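Long-range contacts in dehydroquinate synthase (Thermus thermophilus, PDB 1UJN), which probably converts 3-deoxy-D-arabino-heptulosonate 7-phosphate to 3-dehydroquinate with release of phosphate, a step of chorismate biosynthesis that uses NAD and a divalent metal: residues 27-37 / 50-60; 82-93 / 107-118. All coordinates share one frame; numbering follows the deposited sequence.

Contact 1 (27-37 / 50-60)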
loop_
_atom_site.group_PDB
_atom_site.type_symbol
_atom_site.label_atom_id
_atom_site.label_comp_id
_atom_site.label_asym_id
_atom_site.label_seq_id
_atom_site.Cartn_x
_atom_site.Cartn_y
_atom_site.Cartn_z
ATOM N N LEU A 27 -17.908 10.918 13.209
ATOM C CA LEU A 27 -17.716 9.837 12.249
ATOM C C LEU A 27 -18.949 9.618 11.373
ATOM O O LEU A 27 -20.081 9.657 11.857
ATOM C CB LEU A 27 -17.351 8.553 12.998
ATOM C CG LEU A 27 -16.088 8.693 13.861
ATOM C CD1 LEU A 27 -15.899 7.457 14.731
ATOM C CD2 LEU A 27 -14.883 8.908 12.956
ATOM N N ALA A 28 -18.718 9.389 10.082
ATOM C CA ALA A 28 -19.806 9.181 9.130
ATOM C C ALA A 28 -20.001 7.714 8.758
ATOM O O ALA A 28 -20.808 7.395 7.888
ATOM C CB ALA A 28 -19.555 10.002 7.876
ATOM N N GLY A 29 -19.259 6.827 9.409
ATOM C CA GLY A 29 -19.386 5.411 9.115
ATOM C C GLY A 29 -18.832 4.570 10.245
ATOM O O GLY A 29 -18.506 5.108 11.305
ATOM N N PRO A 30 -18.718 3.246 10.057
ATOM C CA PRO A 30 -18.185 2.382 11.115
ATOM C C PRO A 30 -16.754 2.772 11.485
ATOM O O PRO A 30 -16.090 3.509 10.744
ATOM C CB PRO A 30 -18.290 0.980 10.509
ATOM C CG PRO A 30 -19.241 1.051 9.352
ATOM C CD PRO A 30 -19.069 2.465 8.860
ATOM N N ALA A 31 -16.283 2.289 12.631
ATOM C CA ALA A 31 -14.939 2.629 13.085
ATOM C C ALA A 31 -14.360 1.635 14.081
ATOM O O ALA A 31 -15.080 0.834 14.683
ATOM C CB ALA A 31 -14.953 4.031 13.702
ATOM N N ALA A 32 -13.042 1.699 14.246
ATOM C CA ALA A 32 -12.325 0.844 15.177
ATOM C C ALA A 32 -11.185 1.702 15.706
ATOM O O ALA A 32 -10.745 2.634 15.027
ATOM C CB ALA A 32 -11.783 -0.390 14.462
ATOM N N LEU A 33 -10.712 1.407 16.911
ATOM C CA LEU A 33 -9.642 2.200 17.494
ATOM C C LEU A 33 -8.520 1.305 18.004
ATOM O O LEU A 33 -8.752 0.364 18.758
ATOM C CB LEU A 33 -10.198 3.080 18.630
ATOM C CG LEU A 33 -9.279 4.124 19.285
ATOM C CD1 LEU A 33 -10.130 5.211 19.941
ATOM C CD2 LEU A 33 -8.368 3.453 20.314
ATOM N N LEU A 34 -7.306 1.607 17.550
ATOM C CA LEU A 34 -6.094 0.888 17.923
ATOM C C LEU A 34 -5.319 1.819 18.860
ATOM O O LEU A 34 -5.148 3.005 18.553
ATOM C CB LEU A 34 -5.271 0.609 16.660
ATOM C CG LEU A 34 -4.015 -0.247 16.778
ATOM C CD1 LEU A 34 -4.424 -1.675 17.118
ATOM C CD2 LEU A 34 -3.230 -0.210 15.460
ATOM N N PHE A 35 -4.834 1.299 19.987
ATOM C CA PHE A 35 -4.115 2.146 20.935
ATOM C C PHE A 35 -2.949 1.485 21.668
ATOM O O PHE A 35 -2.899 0.269 21.814
ATOM C CB PHE A 35 -5.098 2.692 21.980
ATOM C CG PHE A 35 -5.682 1.630 22.886
ATOM C CD1 PHE A 35 -5.075 1.318 24.101
ATOM C CD2 PHE A 35 -6.835 0.943 22.519
ATOM C CE1 PHE A 35 -5.609 0.337 24.939
ATOM C CE2 PHE A 35 -7.379 -0.042 23.349
ATOM C CZ PHE A 35 -6.765 -0.345 24.563
ATOM N N ASP A 36 -2.019 2.322 22.121
ATOM C CA ASP A 36 -0.855 1.886 22.887
ATOM C C ASP A 36 -1.402 1.691 24.304
ATOM O O ASP A 36 -1.981 2.613 24.860
ATOM C CB ASP A 36 0.204 2.996 22.882
ATOM C CG ASP A 36 1.439 2.643 23.696
ATOM O OD1 ASP A 36 1.309 1.939 24.718
ATOM O OD2 ASP A 36 2.544 3.088 23.318
ATOM N N ARG A 37 -1.239 0.499 24.873
ATOM C CA ARG A 37 -1.740 0.218 26.224
ATOM C C ARG A 37 -1.373 1.316 27.217
ATOM O O ARG A 37 -2.105 1.562 28.175
ATOM C CB ARG A 37 -1.189 -1.116 26.739
ATOM C CG ARG A 37 -1.530 -2.325 25.883
ATOM C CD ARG A 37 -0.838 -3.572 26.423
ATOM N NE ARG A 37 -1.007 -4.738 25.558
ATOM C CZ ARG A 37 -2.170 -5.334 25.314
ATOM N NH1 ARG A 37 -3.286 -4.878 25.870
ATOM N NH2 ARG A 37 -2.217 -6.390 24.513
ATOM N N LEU A 50 -16.366 9.809 20.458
ATOM C CA LEU A 50 -16.737 9.616 19.062
ATOM C C LEU A 50 -17.658 8.431 18.770
ATOM O O LEU A 50 -18.031 8.207 17.618
ATOM C CB LEU A 50 -15.458 9.515 18.226
ATOM C CG LEU A 50 -14.593 10.782 18.326
ATOM C CD1 LEU A 50 -13.212 10.552 17.731
ATOM C CD2 LEU A 50 -15.306 11.922 17.615
ATOM N N GLY A 51 -18.021 7.680 19.805
ATOM C CA GLY A 51 -18.912 6.544 19.621
ATOM C C GLY A 51 -18.283 5.291 19.032
ATOM O O GLY A 51 -18.961 4.508 18.358
ATOM N N VAL A 52 -16.992 5.090 19.277
ATOM C CA VAL A 52 -16.306 3.915 18.757
ATOM C C VAL A 52 -16.476 2.751 19.727
ATOM O O VAL A 52 -16.216 2.888 20.921
ATOM C CB VAL A 52 -14.808 4.203 18.541
ATOM C CG1 VAL A 52 -14.121 2.979 17.957
ATOM C CG2 VAL A 52 -14.651 5.399 17.604
ATOM N N ARG A 53 -16.905 1.609 19.205
ATOM C CA ARG A 53 -17.176 0.433 20.050
ATOM C C ARG A 53 -16.099 -0.669 19.944
ATOM O O ARG A 53 -15.981 -1.542 20.793
ATOM C CB ARG A 53 -18.541 -0.132 19.657
ATOM C CG ARG A 53 -19.653 0.914 19.747
ATOM C CD ARG A 53 -19.816 1.461 21.171
ATOM N NE ARG A 53 -19.756 0.374 22.151
ATOM C CZ ARG A 53 -19.890 0.705 23.449
ATOM N NH1 ARG A 53 -20.071 1.967 23.797
ATOM N NH2 ARG A 53 -19.845 -0.250 24.383
ATOM N N HIS A 54 -15.296 -0.652 18.886
ATOM C CA HIS A 54 -14.262 -1.666 18.699
ATOM C C HIS A 54 -12.886 -1.097 19.022
ATOM O O HIS A 54 -12.399 -0.210 18.321
ATOM C CB HIS A 54 -14.280 -2.166 17.255
ATOM C CG HIS A 54 -15.628 -2.618 16.791
ATOM N ND1 HIS A 54 -16.335 -3.620 17.421
ATOM C CD2 HIS A 54 -16.406 -2.196 15.766
ATOM C CE1 HIS A 54 -17.491 -3.794 16.806
ATOM N NE2 HIS A 54 -17.559 -2.942 15.799
ATOM N N LEU A 55 -12.267 -1.612 20.083
ATOM C CA LEU A 55 -10.947 -1.144 20.501
ATOM C C LEU A 55 -9.969 -2.289 20.697
ATOM O O LEU A 55 -10.337 -3.341 21.211
ATOM C CB LEU A 55 -11.039 -0.365 21.815
ATOM C CG LEU A 55 -11.760 0.983 21.864
ATOM C CD1 LEU A 55 -13.265 0.776 21.823
ATOM C CD2 LEU A 55 -11.360 1.703 23.146
ATOM N N LEU A 56 -8.718 -2.069 20.298
ATOM C CA LEU A 56 -7.671 -3.073 20.441
ATOM C C LEU A 56 -6.421 -2.394 20.977
ATOM O O LEU A 56 -5.914 -1.436 20.373
ATOM C CB LEU A 56 -7.354 -3.735 19.093
ATOM C CG LEU A 56 -6.205 -4.754 19.134
ATOM C CD1 LEU A 56 -6.607 -5.946 20.008
ATOM C CD2 LEU A 56 -5.864 -5.225 17.729
ATOM N N GLY A 57 -5.938 -2.887 22.117
ATOM C CA GLY A 57 -4.750 -2.329 22.736
ATOM C C GLY A 57 -3.513 -3.113 22.349
ATOM O O GLY A 57 -3.561 -4.332 22.192
ATOM N N LEU A 58 -2.401 -2.410 22.188
ATOM C CA LEU A 58 -1.156 -3.046 21.801
ATOM C C LEU A 58 0.004 -2.446 22.570
ATOM O O LEU A 58 -0.053 -1.298 23.007
ATOM C CB LEU A 58 -0.894 -2.837 20.308
ATOM C CG LEU A 58 -1.899 -3.304 19.261
ATOM C CD1 LEU A 58 -1.451 -2.805 17.898
ATOM C CD2 LEU A 58 -2.006 -4.813 19.271
ATOM N N PRO A 59 1.067 -3.233 22.775
ATOM C CA PRO A 59 2.208 -2.673 23.496
ATOM C C PRO A 59 2.911 -1.758 22.499
ATOM O O PRO A 59 3.017 -2.096 21.319
ATOM C CB PRO A 59 3.053 -3.904 23.828
ATOM C CG PRO A 59 2.030 -5.002 23.924
ATOM C CD PRO A 59 1.143 -4.704 22.732
ATOM N N GLY A 60 3.365 -0.599 22.958
ATOM C CA GLY A 60 4.063 0.309 22.070
ATOM C C GLY A 60 5.473 -0.207 21.868
ATOM O O GLY A 60 5.798 -1.307 22.306
HETATM O O HOH W 1 -18.627 10.417 15.992
HETATM O O HOH W 2 -17.242 1.357 16.494
#
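The Phe35 ring lies flat on the backbone of Gly57: Gly57 CA sits over one face, 3.5 Å from the ring centroid and 16° off its normal, a CH-pi contact, while Leu55 CB meets the rim near the ring plane. A chi1 of 67° puts CG between the backbone N and the carbonyl carbon, which swings the ring across to the neighbouring strand; a CB on Gly57 would run into Phe35 CZ. An alanine in place of Phe35 would probably uncover Gly57 CA and open a gap beside Leu55 and Ala43 of helix 40-50. The Arg37 guanidinium has Gly57 O over one face, too poorly angled for a hydrogen bond, and Pro59 CG at its edge, 3.5 Å from Arg37 NE. The His54 imidazole turns its CD2 edge to Ala31 O.

Strands 31-36 and 55-58 run parallel, their backbone bonds passing from Leu33 N to His54 O (2.7 Å) through to Arg37 N on Leu58 O (2.8 Å). On the face that carries Leu34, Leu56 and Leu58, Leu34 CD1 presses on Leu58 CD1 at 3.3 Å, a squeezed methyl-methyl contact, and also meets Leu56 CD2. Where the strands part, Val52 CG2 touches Leu27 CD1 at 3.7 Å, and one water links Leu27 N to Leu50 O, another Ala31 O to Arg53 N. Asp36 OD1 accepts from Arg38 N. The pair closes a beta-alpha-beta unit at one edge of the Rossmann-like sheet; main-chain bonds set its register, apolar side chains fill both faces, and water or Arg38 N meets polar groups at the ends.

Contact 2 (82-93 / 107-118)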
loop_
_atom_site.group_PDB
_atom_site.type_symbol
_atom_site.label_atom_id
_atom_site.label_comp_id
_atom_site.label_asym_id
_atom_site.label_seq_id
_atom_site.Cartn_x
_atom_site.Cartn_y
_atom_site.Cartn_z
ATOM N N LEU A 82 -15.569 -4.944 9.434
ATOM C CA LEU A 82 -15.488 -3.524 9.095
ATOM C C LEU A 82 -15.374 -3.328 7.589
ATOM O O LEU A 82 -14.506 -3.913 6.942
ATOM C CB LEU A 82 -14.302 -2.861 9.800
ATOM C CG LEU A 82 -14.528 -2.545 11.281
ATOM C CD1 LEU A 82 -13.265 -1.963 11.882
ATOM C CD2 LEU A 82 -15.682 -1.561 11.423
ATOM N N PRO A 83 -16.262 -2.501 7.010
ATOM C CA PRO A 83 -16.292 -2.208 5.576
ATOM C C PRO A 83 -15.300 -1.141 5.122
ATOM O O PRO A 83 -14.607 -0.526 5.932
ATOM C CB PRO A 83 -17.742 -1.801 5.344
ATOM C CG PRO A 83 -18.073 -1.081 6.605
ATOM C CD PRO A 83 -17.453 -1.941 7.681
ATOM N N ARG A 84 -15.258 -0.922 3.812
ATOM C CA ARG A 84 -14.330 0.025 3.178
ATOM C C ARG A 84 -14.568 1.488 3.604
ATOM O O ARG A 84 -13.705 2.347 3.478
ATOM C CB ARG A 84 -14.477 -0.105 1.661
ATOM C CG ARG A 84 -13.196 0.277 0.920
ATOM C CD ARG A 84 -13.311 0.039 -0.590
ATOM N NE ARG A 84 -12.591 1.081 -1.330
ATOM C CZ ARG A 84 -12.247 0.809 -2.603
ATOM N NH1 ARG A 84 -12.561 -0.355 -3.143
ATOM N NH2 ARG A 84 -11.592 1.727 -3.320
ATOM N N ASN A 85 -15.756 1.813 4.108
ATOM C CA ASN A 85 -16.014 3.190 4.523
ATOM C C ASN A 85 -15.739 3.367 6.013
ATOM O O ASN A 85 -16.110 4.379 6.611
ATOM C CB ASN A 85 -17.453 3.608 4.186
ATOM C CG ASN A 85 -18.492 2.861 4.997
ATOM O OD1 ASN A 85 -18.394 1.652 5.192
ATOM N ND2 ASN A 85 -19.510 3.581 5.456
ATOM N N ALA A 86 -15.073 2.384 6.609
ATOM C CA ALA A 86 -14.735 2.454 8.026
ATOM C C ALA A 86 -13.541 3.388 8.243
ATOM O O ALA A 86 -12.774 3.679 7.317
ATOM C CB ALA A 86 -14.406 1.058 8.562
ATOM N N THR A 87 -13.400 3.858 9.475
ATOM C CA THR A 87 -12.295 4.732 9.844
ATOM C C THR A 87 -11.534 4.083 10.988
ATOM O O THR A 87 -12.137 3.601 11.950
ATOM C CB THR A 87 -12.789 6.110 10.334
ATOM O OG1 THR A 87 -13.520 6.758 9.287
ATOM C CG2 THR A 87 -11.606 6.992 10.738
ATOM N N LEU A 88 -10.210 4.063 10.883
ATOM C CA LEU A 88 -9.376 3.497 11.939
ATOM C C LEU A 88 -8.793 4.652 12.744
ATOM O O LEU A 88 -8.144 5.531 12.181
ATOM C CB LEU A 88 -8.223 2.681 11.341
ATOM C CG LEU A 88 -7.265 2.039 12.356
ATOM C CD1 LEU A 88 -8.009 0.961 13.146
ATOM C CD2 LEU A 88 -6.081 1.420 11.638
ATOM N N LEU A 89 -9.040 4.665 14.049
ATOM C CA LEU A 89 -8.498 5.713 14.906
ATOM C C LEU A 89 -7.249 5.137 15.566
ATOM O O LEU A 89 -7.258 4.005 16.052
ATOM C CB LEU A 89 -9.526 6.141 15.963
ATOM C CG LEU A 89 -10.735 6.925 15.434
ATOM C CD1 LEU A 89 -11.680 6.006 14.669
ATOM C CD2 LEU A 89 -11.468 7.559 16.613
ATOM N N VAL A 90 -6.163 5.902 15.564
ATOM C CA VAL A 90 -4.921 5.409 16.142
ATOM C C VAL A 90 -4.420 6.326 17.241
ATOM O O VAL A 90 -4.106 7.497 16.999
ATOM C CB VAL A 90 -3.833 5.252 15.051
ATOM C CG1 VAL A 90 -2.631 4.524 15.622
ATOM C CG2 VAL A 90 -4.403 4.481 13.857
ATOM N N VAL A 91 -4.335 5.781 18.449
ATOM C CA VAL A 91 -3.913 6.550 19.614
ATOM C C VAL A 91 -2.612 5.995 20.184
ATOM O O VAL A 91 -2.577 4.876 20.697
ATOM C CB VAL A 91 -5.002 6.511 20.708
ATOM C CG1 VAL A 91 -4.631 7.456 21.851
ATOM C CG2 VAL A 91 -6.367 6.880 20.108
ATOM N N GLY A 92 -1.546 6.784 20.089
ATOM C CA GLY A 92 -0.260 6.342 20.598
ATOM C C GLY A 92 0.876 7.152 20.007
ATOM O O GLY A 92 0.658 8.222 19.432
ATOM N N GLY A 93 2.091 6.633 20.144
ATOM C CA GLY A 93 3.259 7.322 19.622
ATOM C C GLY A 93 3.582 6.907 18.201
ATOM O O GLY A 93 2.757 6.280 17.533
ATOM N N TYR A 107 -5.769 -2.386 4.541
ATOM C CA TYR A 107 -6.992 -3.127 4.846
ATOM C C TYR A 107 -7.990 -2.780 3.739
ATOM O O TYR A 107 -8.291 -1.604 3.524
ATOM C CB TYR A 107 -7.554 -2.709 6.212
ATOM C CG TYR A 107 -8.837 -3.435 6.585
ATOM C CD1 TYR A 107 -8.849 -4.816 6.764
ATOM C CD2 TYR A 107 -10.043 -2.743 6.718
ATOM C CE1 TYR A 107 -10.031 -5.497 7.063
ATOM C CE2 TYR A 107 -11.234 -3.416 7.018
ATOM C CZ TYR A 107 -11.215 -4.794 7.186
ATOM O OH TYR A 107 -12.381 -5.475 7.476
ATOM N N LEU A 108 -8.485 -3.801 3.038
ATOM C CA LEU A 108 -9.425 -3.617 1.925
ATOM C C LEU A 108 -8.858 -2.642 0.890
ATOM O O LEU A 108 -9.591 -1.959 0.183
ATOM C CB LEU A 108 -10.779 -3.118 2.444
ATOM C CG LEU A 108 -11.467 -4.042 3.456
ATOM C CD1 LEU A 108 -12.777 -3.425 3.919
ATOM C CD2 LEU A 108 -11.703 -5.407 2.824
ATOM N N ARG A 109 -7.532 -2.610 0.811
ATOM C CA ARG A 109 -6.779 -1.757 -0.096
ATOM C C ARG A 109 -6.822 -0.282 0.295
ATOM O O ARG A 109 -6.537 0.594 -0.522
ATOM C CB ARG A 109 -7.233 -1.939 -1.559
ATOM C CG ARG A 109 -7.166 -3.386 -2.047
ATOM C CD ARG A 109 -7.136 -3.473 -3.571
ATOM N NE ARG A 109 -7.154 -4.857 -4.038
ATOM C CZ ARG A 109 -8.260 -5.551 -4.289
ATOM N NH1 ARG A 109 -9.455 -4.992 -4.119
ATOM N NH2 ARG A 109 -8.169 -6.807 -4.716
ATOM N N GLY A 110 -7.179 -0.013 1.547
ATOM C CA GLY A 110 -7.173 1.359 2.011
ATOM C C GLY A 110 -8.431 1.946 2.608
ATOM O O GLY A 110 -9.460 2.033 1.946
ATOM N N VAL A 111 -8.331 2.355 3.871
ATOM C CA VAL A 111 -9.431 2.999 4.574
ATOM C C VAL A 111 -8.871 4.238 5.265
ATOM O O VAL A 111 -7.660 4.365 5.470
ATOM C CB VAL A 111 -10.075 2.081 5.638
ATOM C CG1 VAL A 111 -10.679 0.843 4.961
ATOM C CG2 VAL A 111 -9.035 1.676 6.692
ATOM N N ALA A 112 -9.752 5.157 5.620
ATOM C CA ALA A 112 -9.327 6.385 6.283
ATOM C C ALA A 112 -8.854 6.120 7.706
ATOM O O ALA A 112 -9.273 5.151 8.344
ATOM C CB ALA A 112 -10.485 7.377 6.308
ATOM N N TYR A 113 -7.947 6.956 8.194
ATOM C CA TYR A 113 -7.519 6.823 9.577
ATOM C C TYR A 113 -7.294 8.195 10.186
ATOM O O TYR A 113 -6.990 9.162 9.479
ATOM C CB TYR A 113 -6.272 5.937 9.726
ATOM C CG TYR A 113 -4.946 6.541 9.333
ATOM C CD1 TYR A 113 -4.560 6.620 8.002
ATOM C CD2 TYR A 113 -4.049 6.967 10.307
ATOM C CE1 TYR A 113 -3.298 7.100 7.649
ATOM C CE2 TYR A 113 -2.787 7.451 9.965
ATOM C CZ TYR A 113 -2.418 7.507 8.641
ATOM O OH TYR A 113 -1.152 7.938 8.306
ATOM N N LEU A 114 -7.522 8.275 11.492
ATOM C CA LEU A 114 -7.338 9.505 12.247
ATOM C C LEU A 114 -6.226 9.231 13.240
ATOM O O LEU A 114 -6.198 8.177 13.875
ATOM C CB LEU A 114 -8.616 9.868 13.006
ATOM C CG LEU A 114 -9.826 10.260 12.155
ATOM C CD1 LEU A 114 -11.037 10.460 13.061
ATOM C CD2 LEU A 114 -9.513 11.529 11.382
ATOM N N ALA A 115 -5.309 10.179 13.369
ATOM C CA ALA A 115 -4.191 10.014 14.284
ATOM C C ALA A 115 -4.340 10.869 15.538
ATOM O O ALA A 115 -4.705 12.040 15.461
ATOM C CB ALA A 115 -2.896 10.369 13.577
ATOM N N PHE A 116 -4.058 10.265 16.688
ATOM C CA PHE A 116 -4.107 10.966 17.970
ATOM C C PHE A 116 -2.750 10.710 18.617
ATOM O O PHE A 116 -2.602 9.822 19.461
ATOM C CB PHE A 116 -5.226 10.413 18.844
ATOM C CG PHE A 116 -6.594 10.635 18.273
ATOM C CD1 PHE A 116 -7.111 9.766 17.320
ATOM C CD2 PHE A 116 -7.355 11.731 18.665
ATOM C CE1 PHE A 116 -8.376 9.988 16.761
ATOM C CE2 PHE A 116 -8.618 11.960 18.112
ATOM C CZ PHE A 116 -9.126 11.087 17.160
ATOM N N PRO A 117 -1.732 11.477 18.208
ATOM C CA PRO A 117 -0.382 11.312 18.753
ATOM C C PRO A 117 -0.307 11.588 20.250
ATOM O O PRO A 117 -0.935 12.515 20.757
ATOM C CB PRO A 117 0.452 12.280 17.909
ATOM C CG PRO A 117 -0.524 13.369 17.589
ATOM C CD PRO A 117 -1.792 12.609 17.264
ATOM N N THR A 118 0.450 10.758 20.957
ATOM C CA THR A 118 0.591 10.911 22.400
ATOM C C THR A 118 2.044 11.079 22.851
ATOM O O THR A 118 2.361 10.904 24.030
ATOM C CB THR A 118 -0.041 9.714 23.142
ATOM O OG1 THR A 118 0.555 8.500 22.686
ATOM C CG2 THR A 118 -1.545 9.667 22.879
HETATM O O HOH W 3 -12.575 4.667 4.892
HETATM O O HOH W 4 -11.856 3.283 1.427
#
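Phe116 and Leu89 lie side by side in the tight half of this contact, Phe116 CE1 reaching Leu89 CD2 at 3.9 Å, with Val91 CG2 against Phe116 CB and Val90 O at the ring edge. With Phe116 CG anti to its carbonyl carbon (chi1 -64°), the ring is carried back alongside Leu89. Between the strands, backbone bonds are short in the middle, Val90 N to Leu114 O and Phe116 N to Val90 O both 2.8 Å, but Gly92 N to Phe116 O stretches to 3.3 Å. Thr118, a predicted NAD-binding residue, ends the pairing, its N donating to Gly92 O.

The looser, watered part is the turn region, where one water joins Arg84 O, Ala86 O and Ala112 N and a second bridges Arg84 O and Gly110 O. The buried Tyr107 corner is firm by contrast: Tyr107 OH gives a 2.7 Å hydrogen bond to Leu82 O, in the carbonyl plane on a lone pair, and Leu142 of the second subunit packs on Tyr107 and Leu108.

Helix 94-106 makes the beta-alpha-beta crossover and packs against Leu88, Val90 and Tyr113, while helix 40-50 covers Leu89, Val91 and Phe116; strand 31-36 flanks strand 87-92.

From the N terminus, contact 1 comes first: the chain leaves strand 31-36, climbs helix 40-50 and returns as strand 55-58, closing a beta-alpha-beta loop. Helix 67-80 then carries it to strand 87-92, and contact 2 closes a second such loop through helix 94-106 to strand 112-117. The two loops follow in series, neither nested nor crossed. They join side by side in one sheet, where strand 31-36 lies next to strand 87-92: Ala32 O and Leu89 N, like Leu34 N and Leu89 O, are probably hydrogen-bonded. Together they give the order 112-117, 87-92, 31-36, 55-58, running from inside the sheet to its edge strand within this chain.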